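Local coordinates for G-protein alpha subunit Galpha7 (PDB 6NE6) that probably binds and hydrolyses GTP as the switchable alpha subunit of a heterotrimeric G protein in the amoeba Naegleria fowleri, at residues Ser199-Cys204 and Leu242-Leu247; Ala280-Lys285 and Val300-Ala305; Leu69-Glu74 and Glu112-Gln117; Ala131-Asp136 and Glu150-Arg155. All blocks are in the same frame, centred on the assembly; numbering follows the deposited sequence. Where two conformers were deposited one is given.

In the fold
Contacts 1 and 2 belong to the nucleotide-binding, Ras-like half of the chain and meet in one sheet: strand 242-248 lies between strand 199-205 and the edge strand 297-302, so Leu-247 packs against Phe-302. Contact 1 is buried core, a ladder of backbone bonds with mostly apolar side chains on both faces. Contact 2, at the surface, covers that sheet's edge with a helix through lysine chains and a phenylalanine ring. Contacts 3 and 4 lie among the helices of the other half, their centres about 23 Å apart: a helix-capping glutamate holds the partly buried contact 3, while in contact 4 one tyrosine meets the Asp-152 carboxylate, another its backbone, and an arginine stacks on a ring.

Contact 1 of 4, residues Ser199-Cys204 and Leu242-Leu247; sequences SILFVC and LVYLLL
Leu-242 opens the parallel pairing: its carbonyl O takes Ile-200 N at 2.7 Å, nearly along the C=O axis. In the conformer given, Ser-199 OG tentatively adds a second bond to this oxygen from above the carbonyl plane. On the other face of the sheet, the side chain of Val-243 lies beside Ile-200. Tyr-244 is held through both its backbone N, which donates to Ile-200 O, and its backbone O, which accepts from Phe-202 N; its CB meets Leu-201 CD2 at 3.8 Å, while its hydroxyl bonds Asp-321 of helix 308-326. Leu-245, with CG anti to the backbone N (chi1 178°), pushes CD1 back across to Phe-202 O (3.4 Å) and to Cys-204 SG (4.0 Å). Leu-246 N donates to Phe-202 O at 2.8 Å. Leu-246 O accepts from Cys-204 N, and Leu-246 CD2 meets Leu-201 CD1 at 3.9 Å. Leu-247 ends the row with CD2 on Cys-204 CB. Helix 221-235 links the two strands in a beta-alpha-beta unit of the P-loop NTPase fold. Five main-chain bonds satisfy the groups turned toward the partner strand, and strands 10-16 and 297-302 take others, consistent with a rigid sheet centre in largely greasy surroundings.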
# COMPACT_ATOMS: atom_id res chain seq x y z
N SER A 199 12.43 12.65 11.38
CA SER A 199 11.32 13.06 10.53
C SER A 199 10.33 11.91 10.45
O SER A 199 10.71 10.74 10.54
CB SER A 199 11.82 13.44 9.13
OG SER A 199 10.76 13.82 8.27
N ILE A 200 9.06 12.26 10.26
CA ILE A 200 7.98 11.30 10.07
C ILE A 200 7.38 11.55 8.70
O ILE A 200 7.07 12.69 8.36
CB ILE A 200 6.91 11.46 11.16
CG1 ILE A 200 7.45 11.02 12.52
CG2 ILE A 200 5.60 10.71 10.76
CD1 ILE A 200 6.58 11.50 13.68
N LEU A 201 7.20 10.48 7.93
CA LEU A 201 6.43 10.51 6.68
C LEU A 201 5.09 9.86 6.99
O LEU A 201 5.01 8.63 7.13
CB LEU A 201 7.13 9.78 5.55
CG LEU A 201 8.56 10.19 5.20
CD1 LEU A 201 8.97 9.56 3.89
CD2 LEU A 201 8.67 11.72 5.15
N PHE A 202 4.05 10.68 7.13
CA PHE A 202 2.70 10.19 7.38
C PHE A 202 2.08 9.88 6.03
O PHE A 202 1.85 10.78 5.23
CB PHE A 202 1.88 11.23 8.14
CG PHE A 202 0.66 10.64 8.79
CD1 PHE A 202 -0.46 10.33 8.03
CD2 PHE A 202 0.66 10.37 10.14
CE1 PHE A 202 -1.57 9.76 8.64
CE2 PHE A 202 -0.44 9.82 10.75
CZ PHE A 202 -1.56 9.50 9.99
N VAL A 203 1.83 8.60 5.76
CA VAL A 203 1.42 8.18 4.42
C VAL A 203 -0.07 7.89 4.42
O VAL A 203 -0.56 7.08 5.23
CB VAL A 203 2.19 6.93 3.97
CG1 VAL A 203 1.82 6.57 2.53
CG2 VAL A 203 3.70 7.15 4.12
N CYS A 204 -0.80 8.53 3.49
CA CYS A 204 -2.23 8.33 3.33
C CYS A 204 -2.51 8.02 1.87
O CYS A 204 -1.86 8.58 0.98
CB CYS A 204 -3.04 9.57 3.73
SG CYS A 204 -2.99 9.91 5.50
N LEU A 242 10.36 16.45 12.42
CA LEU A 242 9.62 17.08 11.32
C LEU A 242 8.59 16.11 10.78
O LEU A 242 8.87 14.92 10.63
CB LEU A 242 10.57 17.49 10.19
CG LEU A 242 11.70 18.43 10.55
CD1 LEU A 242 12.59 18.60 9.33
CD2 LEU A 242 11.12 19.75 11.00
N VAL A 243 7.40 16.60 10.44
CA VAL A 243 6.32 15.74 9.97
C VAL A 243 5.92 16.16 8.56
O VAL A 243 5.57 17.32 8.32
CB VAL A 243 5.11 15.78 10.92
CG1 VAL A 243 4.07 14.79 10.48
CG2 VAL A 243 5.55 15.49 12.35
N TYR A 244 5.95 15.19 7.63
CA TYR A 244 5.51 15.37 6.26
C TYR A 244 4.28 14.51 5.99
O TYR A 244 4.18 13.40 6.51
CB TYR A 244 6.62 14.97 5.28
CG TYR A 244 7.86 15.80 5.39
CD1 TYR A 244 8.03 16.94 4.60
CD2 TYR A 244 8.87 15.47 6.28
CE1 TYR A 244 9.16 17.71 4.70
CE2 TYR A 244 10.01 16.25 6.39
CZ TYR A 244 10.15 17.37 5.60
OH TYR A 244 11.29 18.14 5.71
N LEU A 245 3.35 15.03 5.20
CA LEU A 245 2.20 14.25 4.75
C LEU A 245 2.45 13.82 3.31
O LEU A 245 2.71 14.66 2.44
CB LEU A 245 0.91 15.07 4.83
CG LEU A 245 -0.34 14.34 4.32
CD1 LEU A 245 -0.65 13.08 5.16
CD2 LEU A 245 -1.54 15.29 4.27
N LEU A 246 2.40 12.50 3.06
CA LEU A 246 2.56 11.95 1.72
C LEU A 246 1.22 11.37 1.27
O LEU A 246 0.72 10.42 1.87
CB LEU A 246 3.64 10.86 1.72
CG LEU A 246 5.07 11.31 1.49
CD1 LEU A 246 5.55 12.26 2.59
CD2 LEU A 246 5.95 10.06 1.42
N LEU A 247 0.64 11.96 0.23
CA LEU A 247 -0.62 11.47 -0.32
C LEU A 247 -0.23 10.53 -1.46
O LEU A 247 0.17 10.98 -2.54
CB LEU A 247 -1.52 12.62 -0.76
CG LEU A 247 -1.96 13.51 0.43
CD1 LEU A 247 -2.69 14.79 -0.03
CD2 LEU A 247 -2.82 12.73 1.40

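Contact 2 of 4, residues Ala280-Lys285 and Val300-Ala305; sequences AKEFIK and VFFVTA
Phe-302 projects from the sheet's edge strand into helix 277-291 and meets Lys-281 and Lys-285, one helical turn apart; this is helix-on-sheet packing in the alpha/beta Ras-like fold, with the local helix and strand axes 10.7 Å apart. The aromatic contacts dominate. Lys-281 lays its aliphatic chain over one face of the ring, CD sitting above the centre in a CH-pi contact, 4.2 Å from the centroid. Its CG stands between backbone N and carbonyl carbon (chi1 76°), and the extended remainder carries the chain across the ring. The ammonium is too far for more than a weak cation-pi attraction; its firm partners are Asp-278, by a salt bridge, and His-250. Purely apolar packing comes from Lys-285, whose chain crosses Phe-302 at about a right angle, CB lying 3.8 Å from CZ. The same extended chain slides past Val-300 in the opposite direction, with CG 4.0 Å from Val-300 CG1. Polar groups contribute only near approaches: the Glu-282 carboxylate, its plane 70° from that of the ring, brings OE2 within 3.9 Å of Phe-302 CE2, and Lys-281 O, already accepting from Lys-285 N within the helix, lies 3.7 Å from Phe-302 CZ.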
# COMPACT_ATOMS: atom_id res chain seq x y z
N ALA A 280 -9.68 17.59 -7.93
CA ALA A 280 -10.08 16.68 -6.88
C ALA A 280 -8.94 16.45 -5.88
O ALA A 280 -9.17 16.42 -4.67
CB ALA A 280 -10.55 15.36 -7.48
N LYS A 281 -7.70 16.31 -6.36
CA LYS A 281 -6.63 16.05 -5.41
C LYS A 281 -6.31 17.30 -4.59
O LYS A 281 -5.92 17.18 -3.43
CB LYS A 281 -5.37 15.52 -6.11
CG LYS A 281 -4.56 16.57 -6.86
CD LYS A 281 -3.49 15.88 -7.72
CE LYS A 281 -2.59 16.89 -8.40
NZ LYS A 281 -1.75 16.23 -9.47
N GLU A 282 -6.51 18.49 -5.17
CA GLU A 282 -6.29 19.70 -4.38
C GLU A 282 -7.31 19.81 -3.26
O GLU A 282 -6.96 20.21 -2.14
CB GLU A 282 -6.33 20.93 -5.29
CG GLU A 282 -5.14 21.01 -6.24
CD GLU A 282 -3.81 21.13 -5.52
OE1 GLU A 282 -3.76 21.83 -4.48
OE2 GLU A 282 -2.81 20.53 -5.98
N PHE A 283 -8.56 19.42 -3.53
CA PHE A 283 -9.59 19.39 -2.50
C PHE A 283 -9.21 18.43 -1.38
O PHE A 283 -9.39 18.75 -0.20
CB PHE A 283 -10.93 19.00 -3.11
CG PHE A 283 -12.07 18.92 -2.13
CD1 PHE A 283 -12.81 20.05 -1.83
CD2 PHE A 283 -12.42 17.71 -1.55
CE1 PHE A 283 -13.88 19.98 -0.94
CE2 PHE A 283 -13.49 17.63 -0.67
CZ PHE A 283 -14.22 18.77 -0.37
N ILE A 284 -8.69 17.26 -1.73
CA ILE A 284 -8.29 16.29 -0.71
C ILE A 284 -7.12 16.82 0.10
O ILE A 284 -7.10 16.74 1.34
CB ILE A 284 -7.96 14.94 -1.35
CG1 ILE A 284 -9.22 14.34 -1.97
CG2 ILE A 284 -7.37 13.99 -0.30
CD1 ILE A 284 -8.94 13.12 -2.86
N LYS A 285 -6.12 17.38 -0.57
CA LYS A 285 -5.00 17.99 0.15
C LYS A 285 -5.49 19.09 1.10
O LYS A 285 -5.02 19.19 2.23
CB LYS A 285 -3.98 18.54 -0.84
CG LYS A 285 -2.85 19.36 -0.24
CD LYS A 285 -1.93 19.90 -1.33
CE LYS A 285 -0.86 20.82 -0.77
NZ LYS A 285 0.03 21.36 -1.84
N VAL A 300 3.47 18.94 2.33
CA VAL A 300 2.58 17.90 1.82
C VAL A 300 3.03 17.56 0.40
O VAL A 300 3.27 18.47 -0.40
CB VAL A 300 1.10 18.33 1.82
CG1 VAL A 300 0.24 17.26 1.19
CG2 VAL A 300 0.61 18.64 3.23
N PHE A 301 3.16 16.26 0.10
CA PHE A 301 3.63 15.81 -1.21
C PHE A 301 2.68 14.77 -1.76
O PHE A 301 2.21 13.89 -1.03
CB PHE A 301 5.05 15.18 -1.15
CG PHE A 301 6.15 16.15 -0.79
CD1 PHE A 301 6.84 16.83 -1.77
CD2 PHE A 301 6.50 16.34 0.54
CE1 PHE A 301 7.87 17.72 -1.43
CE2 PHE A 301 7.53 17.22 0.87
CZ PHE A 301 8.20 17.91 -0.10
N PHE A 302 2.41 14.85 -3.07
CA PHE A 302 1.74 13.77 -3.77
C PHE A 302 2.80 12.81 -4.27
O PHE A 302 3.86 13.24 -4.72
CB PHE A 302 0.92 14.29 -4.95
CG PHE A 302 -0.18 15.23 -4.56
CD1 PHE A 302 -1.36 14.74 -4.01
CD2 PHE A 302 -0.05 16.59 -4.75
CE1 PHE A 302 -2.38 15.59 -3.66
CE2 PHE A 302 -1.08 17.45 -4.39
CZ PHE A 302 -2.24 16.94 -3.85
N VAL A 303 2.50 11.51 -4.24
CA VAL A 303 3.49 10.53 -4.70
C VAL A 303 2.78 9.29 -5.23
O VAL A 303 1.63 8.99 -4.88
CB VAL A 303 4.48 10.17 -3.57
CG1 VAL A 303 3.80 9.37 -2.48
CG2 VAL A 303 5.69 9.41 -4.13
N THR A 304 3.46 8.57 -6.12
CA THR A 304 3.04 7.24 -6.53
C THR A 304 4.21 6.32 -6.21
O THR A 304 5.18 6.27 -6.95
CB THR A 304 2.67 7.18 -8.01
OG1 THR A 304 1.60 8.09 -8.26
CG2 THR A 304 2.22 5.77 -8.39
N ALA A 305 4.11 5.62 -5.08
CA ALA A 305 5.22 4.80 -4.62
C ALA A 305 5.57 3.70 -5.61
O ALA A 305 6.73 3.29 -5.69
CB ALA A 305 4.90 4.19 -3.25

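Contact 3 of 4, residues Leu69-Glu74 and Glu112-Gln117; sequences LPISTE and EPAILQ. With EDO (1,2-ethanediol), chain E.
Ser-72 clamps the carboxylate of Glu-112, the tight part of this contact. Its OG bonds OE1 of Glu-112 at 2.7 Å on the syn lone pair, and its backbone N reaches Glu-112 OE2 at 2.8 Å from above the carboxylate plane. From the opposite face of that plane Ala-114 N caps the same OE2 at 3.2 Å, so loop and helix start share one oxygen. A bend at chi2 (64°) folds the Glu-112 chain back over its own helix end, and Asn-76 adds a further bond to OE1. In the conformer given, Ile-71 crosses the Glu-112 chain at about a right angle. Away from the carboxylate, Leu-69 CB lies 4.1 Å from Ala-114 CB, a methyl that also sits near the carbonyl oxygens of Leu-69 and Pro-70, and Leu-69 CD1 crosses to Gln-117 CB at 3.6 Å. Toward solvent, a water bridges Pro-70 O and Glu-112 OE2, while an ethanediol, probably from the crystallisation liquor, bonds Glu-74 OE1 through O1. The peptide N-H groups and the helix start would tend to stabilise the negative carboxylate. Here the glutamate is an N-cap of helix 113-120 that also ties down the loop between helices 39-66 and 74-89, in the mainly helical domain of a G-protein alpha subunit.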
# COMPACT_ATOMS: atom_id res chain seq x y z
N LEU A 69 -25.09 -11.72 -9.71
CA LEU A 69 -24.62 -11.94 -11.08
C LEU A 69 -24.31 -13.42 -11.28
O LEU A 69 -23.26 -13.90 -10.81
CB LEU A 69 -23.37 -11.10 -11.36
CG LEU A 69 -23.61 -9.59 -11.44
CD1 LEU A 69 -22.29 -8.85 -11.56
CD2 LEU A 69 -24.51 -9.28 -12.61
N PRO A 70 -25.17 -14.17 -11.95
CA PRO A 70 -24.90 -15.60 -12.13
C PRO A 70 -23.68 -15.83 -13.01
O PRO A 70 -23.41 -15.10 -13.96
CB PRO A 70 -26.18 -16.12 -12.81
CG PRO A 70 -27.22 -15.10 -12.51
CD PRO A 70 -26.50 -13.79 -12.44
N ILE A 71 -22.93 -16.87 -12.65
CA ILE A 71 -21.78 -17.24 -13.45
C ILE A 71 -22.26 -17.91 -14.74
O ILE A 71 -23.28 -18.60 -14.77
CB ILE A 71 -20.84 -18.13 -12.61
CG1 ILE A 71 -20.08 -17.23 -11.62
CG2 ILE A 71 -19.92 -18.95 -13.47
CD1 ILE A 71 -19.35 -17.98 -10.51
N SER A 72 -21.52 -17.66 -15.83
CA SER A 72 -22.04 -17.96 -17.17
C SER A 72 -22.25 -19.45 -17.42
O SER A 72 -23.16 -19.81 -18.18
CB SER A 72 -21.09 -17.39 -18.23
OG SER A 72 -19.87 -18.10 -18.25
N THR A 73 -21.42 -20.32 -16.85
CA THR A 73 -21.46 -21.74 -17.17
C THR A 73 -21.36 -22.56 -15.90
O THR A 73 -20.83 -22.10 -14.88
CB THR A 73 -20.31 -22.17 -18.11
OG1 THR A 73 -19.06 -21.94 -17.45
CG2 THR A 73 -20.33 -21.39 -19.41
N GLU A 74 -21.88 -23.79 -15.97
CA GLU A 74 -21.74 -24.70 -14.84
C GLU A 74 -20.28 -25.02 -14.57
O GLU A 74 -19.87 -25.17 -13.42
CB GLU A 74 -22.52 -26.00 -15.09
CG GLU A 74 -22.41 -26.99 -13.95
CD GLU A 74 -23.11 -26.52 -12.67
OE1 GLU A 74 -23.88 -25.54 -12.72
OE2 GLU A 74 -22.87 -27.14 -11.60
N GLU A 112 -14.27 -14.85 -16.67
CA GLU A 112 -15.72 -15.01 -16.49
C GLU A 112 -16.39 -13.64 -16.41
O GLU A 112 -15.98 -12.79 -15.61
CB GLU A 112 -15.99 -15.83 -15.22
CG GLU A 112 -17.37 -15.69 -14.63
CD GLU A 112 -18.45 -16.22 -15.55
OE1 GLU A 112 -18.20 -17.21 -16.26
OE2 GLU A 112 -19.55 -15.63 -15.58
N PRO A 113 -17.41 -13.38 -17.23
CA PRO A 113 -18.01 -12.03 -17.24
C PRO A 113 -18.54 -11.59 -15.89
O PRO A 113 -18.40 -10.41 -15.54
CB PRO A 113 -19.13 -12.15 -18.29
CG PRO A 113 -19.27 -13.61 -18.60
CD PRO A 113 -17.93 -14.23 -18.32
N ALA A 114 -19.14 -12.49 -15.10
CA ALA A 114 -19.61 -12.08 -13.77
C ALA A 114 -18.46 -11.59 -12.91
O ALA A 114 -18.59 -10.59 -12.19
CB ALA A 114 -20.34 -13.23 -13.08
N ILE A 115 -17.33 -12.30 -12.95
CA ILE A 115 -16.14 -11.90 -12.20
C ILE A 115 -15.67 -10.52 -12.65
O ILE A 115 -15.33 -9.66 -11.82
CB ILE A 115 -15.03 -12.95 -12.38
CG1 ILE A 115 -15.45 -14.25 -11.70
CG2 ILE A 115 -13.68 -12.44 -11.86
CD1 ILE A 115 -15.50 -14.15 -10.14
N LEU A 116 -15.63 -10.29 -13.96
CA LEU A 116 -15.13 -9.01 -14.46
C LEU A 116 -16.10 -7.87 -14.15
O LEU A 116 -15.67 -6.72 -13.96
CB LEU A 116 -14.85 -9.11 -15.97
CG LEU A 116 -13.62 -9.97 -16.32
CD1 LEU A 116 -13.40 -10.14 -17.83
CD2 LEU A 116 -12.36 -9.43 -15.64
N GLN A 117 -17.40 -8.16 -14.08
CA GLN A 117 -18.36 -7.14 -13.64
C GLN A 117 -18.12 -6.77 -12.19
O GLN A 117 -18.20 -5.59 -11.81
CB GLN A 117 -19.79 -7.66 -13.83
CG GLN A 117 -20.29 -7.68 -15.30
CD GLN A 117 -20.61 -6.29 -15.85
OE1 GLN A 117 -20.85 -5.34 -15.08
NE2 GLN A 117 -20.61 -6.16 -17.17
C1 EDO E . -24.58 -21.97 -13.86
O1 EDO E . -24.95 -23.35 -13.83
C2 EDO E . -24.64 -21.47 -15.30
O2 EDO E . -25.97 -21.59 -15.80
O HOH W 1 -21.94 -14.28 -16.34

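Contact 4 of 4, residues Ala131-Asp136 and Glu150-Arg155; sequences ASYYFD and EEDVVR
Tyr-133 and Arg-155 lie flat on each other, guanidinium and ring centres 4.5 Å apart with planes only 10° from parallel. Arg-155 CD sits over the ring centre, 3.4 Å from the centroid, in a CH-pi contact on the same face. The Tyr-133 hydroxyl runs on to Asp-152 OD1, 2.7 Å away and approached almost head-on, with the carboxylate turned 74° from the ring. Tyr-134 uses its own OH on the backbone, bonding Asp-152 O at 2.7 Å in the carbonyl plane. The next shell fixes these groups. Glu-151, its chain extended, holds Arg-155 by a salt bridge from OE2 to NE at 3.1 Å, and that OE2 also comes 3.4 Å from Tyr-133 CE1. Asp-152 is held from its other oxygen, OD2, by Arg-140 and Tyr-146, so the carboxylate that receives Tyr-133 is steadied at both ends. Tyr-133 directs its ring across the gap with CG opposite the backbone N (chi1 169°). Further out, Tyr-134 packs on Ile-53 of helix 39-66, and Val-154 on helix 22-32, which follows the probable P-loop. A guanidinium-on-tyrosine stack, one tyrosine bond to the Asp-152 carboxylate and one to its backbone carbonyl thus join two short, roughly antiparallel helices within the helical part of this G-protein alpha fold.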
# COMPACT_ATOMS: atom_id res chain seq x y z
N ALA A 131 -4.44 -6.80 -7.43
CA ALA A 131 -5.14 -8.01 -7.87
C ALA A 131 -5.06 -8.22 -9.38
O ALA A 131 -4.74 -9.32 -9.84
CB ALA A 131 -6.59 -7.98 -7.40
N SER A 132 -5.36 -7.18 -10.17
CA SER A 132 -5.35 -7.38 -11.62
C SER A 132 -3.95 -7.66 -12.13
O SER A 132 -3.79 -8.45 -13.07
CB SER A 132 -5.97 -6.18 -12.34
OG SER A 132 -5.12 -5.05 -12.28
N TYR A 133 -2.93 -7.04 -11.54
CA TYR A 133 -1.55 -7.31 -11.92
C TYR A 133 -1.24 -8.80 -11.79
O TYR A 133 -0.71 -9.42 -12.73
CB TYR A 133 -0.61 -6.49 -11.04
CG TYR A 133 0.84 -6.91 -11.18
CD1 TYR A 133 1.67 -6.36 -12.15
CD2 TYR A 133 1.38 -7.89 -10.34
CE1 TYR A 133 2.99 -6.76 -12.27
CE2 TYR A 133 2.70 -8.30 -10.46
CZ TYR A 133 3.50 -7.73 -11.42
OH TYR A 133 4.81 -8.14 -11.54
N TYR A 134 -1.57 -9.40 -10.64
CA TYR A 134 -1.23 -10.81 -10.48
C TYR A 134 -2.05 -11.67 -11.43
O TYR A 134 -1.51 -12.58 -12.08
CB TYR A 134 -1.42 -11.24 -9.02
CG TYR A 134 -0.41 -10.66 -8.05
CD1 TYR A 134 0.97 -10.75 -8.29
CD2 TYR A 134 -0.83 -10.02 -6.89
CE1 TYR A 134 1.89 -10.23 -7.39
CE2 TYR A 134 0.08 -9.49 -5.99
CZ TYR A 134 1.44 -9.60 -6.24
OH TYR A 134 2.35 -9.07 -5.34
N PHE A 135 -3.35 -11.39 -11.56
CA PHE A 135 -4.19 -12.19 -12.46
C PHE A 135 -3.68 -12.10 -13.89
O PHE A 135 -3.66 -13.11 -14.62
CB PHE A 135 -5.64 -11.71 -12.42
CG PHE A 135 -6.39 -12.01 -11.14
CD1 PHE A 135 -6.20 -13.18 -10.43
CD2 PHE A 135 -7.35 -11.11 -10.69
CE1 PHE A 135 -6.94 -13.44 -9.27
CE2 PHE A 135 -8.10 -11.36 -9.54
CZ PHE A 135 -7.90 -12.53 -8.83
N ASP A 136 -3.29 -10.90 -14.33
CA ASP A 136 -2.85 -10.74 -15.71
C ASP A 136 -1.50 -11.37 -15.98
O ASP A 136 -1.14 -11.56 -17.14
CB ASP A 136 -2.77 -9.26 -16.09
CG ASP A 136 -4.13 -8.64 -16.33
OD1 ASP A 136 -5.10 -9.38 -16.62
OD2 ASP A 136 -4.22 -7.39 -16.26
N GLU A 150 11.08 -9.10 -8.81
CA GLU A 150 11.19 -7.86 -8.05
C GLU A 150 9.85 -7.14 -7.97
O GLU A 150 9.39 -6.77 -6.88
CB GLU A 150 12.24 -6.99 -8.73
CG GLU A 150 12.83 -5.91 -7.91
CD GLU A 150 14.03 -5.32 -8.60
OE1 GLU A 150 13.83 -4.47 -9.50
OE2 GLU A 150 15.17 -5.74 -8.30
N GLU A 151 9.18 -6.95 -9.11
CA GLU A 151 7.91 -6.23 -9.11
C GLU A 151 6.83 -7.02 -8.37
O GLU A 151 6.00 -6.42 -7.66
CB GLU A 151 7.48 -5.92 -10.54
CG GLU A 151 6.17 -5.14 -10.62
CD GLU A 151 5.82 -4.71 -12.02
OE1 GLU A 151 6.50 -5.15 -12.97
OE2 GLU A 151 4.85 -3.93 -12.18
N ASP A 152 6.84 -8.35 -8.49
CA ASP A 152 5.91 -9.17 -7.71
C ASP A 152 6.00 -8.86 -6.22
O ASP A 152 4.98 -8.78 -5.53
CB ASP A 152 6.18 -10.66 -7.92
CG ASP A 152 5.84 -11.15 -9.31
OD1 ASP A 152 5.25 -10.41 -10.15
OD2 ASP A 152 6.19 -12.32 -9.57
N VAL A 153 7.22 -8.71 -5.71
CA VAL A 153 7.42 -8.51 -4.28
C VAL A 153 6.99 -7.10 -3.86
O VAL A 153 6.33 -6.92 -2.83
CB VAL A 153 8.89 -8.78 -3.89
CG1 VAL A 153 9.12 -8.42 -2.40
CG2 VAL A 153 9.26 -10.25 -4.14
N VAL A 154 7.35 -6.10 -4.66
CA VAL A 154 6.96 -4.72 -4.37
C VAL A 154 5.45 -4.60 -4.28
O VAL A 154 4.91 -3.87 -3.44
CB VAL A 154 7.54 -3.78 -5.45
CG1 VAL A 154 6.99 -2.36 -5.31
CG2 VAL A 154 9.06 -3.78 -5.38
N ARG A 155 4.73 -5.34 -5.13
CA ARG A 155 3.28 -5.24 -5.17
C ARG A 155 2.57 -6.10 -4.12
O ARG A 155 1.35 -5.98 -3.97
CB ARG A 155 2.79 -5.63 -6.56
CG ARG A 155 3.07 -4.57 -7.61
CD ARG A 155 2.38 -4.92 -8.89
NE ARG A 155 2.62 -3.95 -9.96
CZ ARG A 155 1.76 -3.00 -10.31
NH1 ARG A 155 0.60 -2.87 -9.68
NH2 ARG A 155 2.06 -2.19 -11.32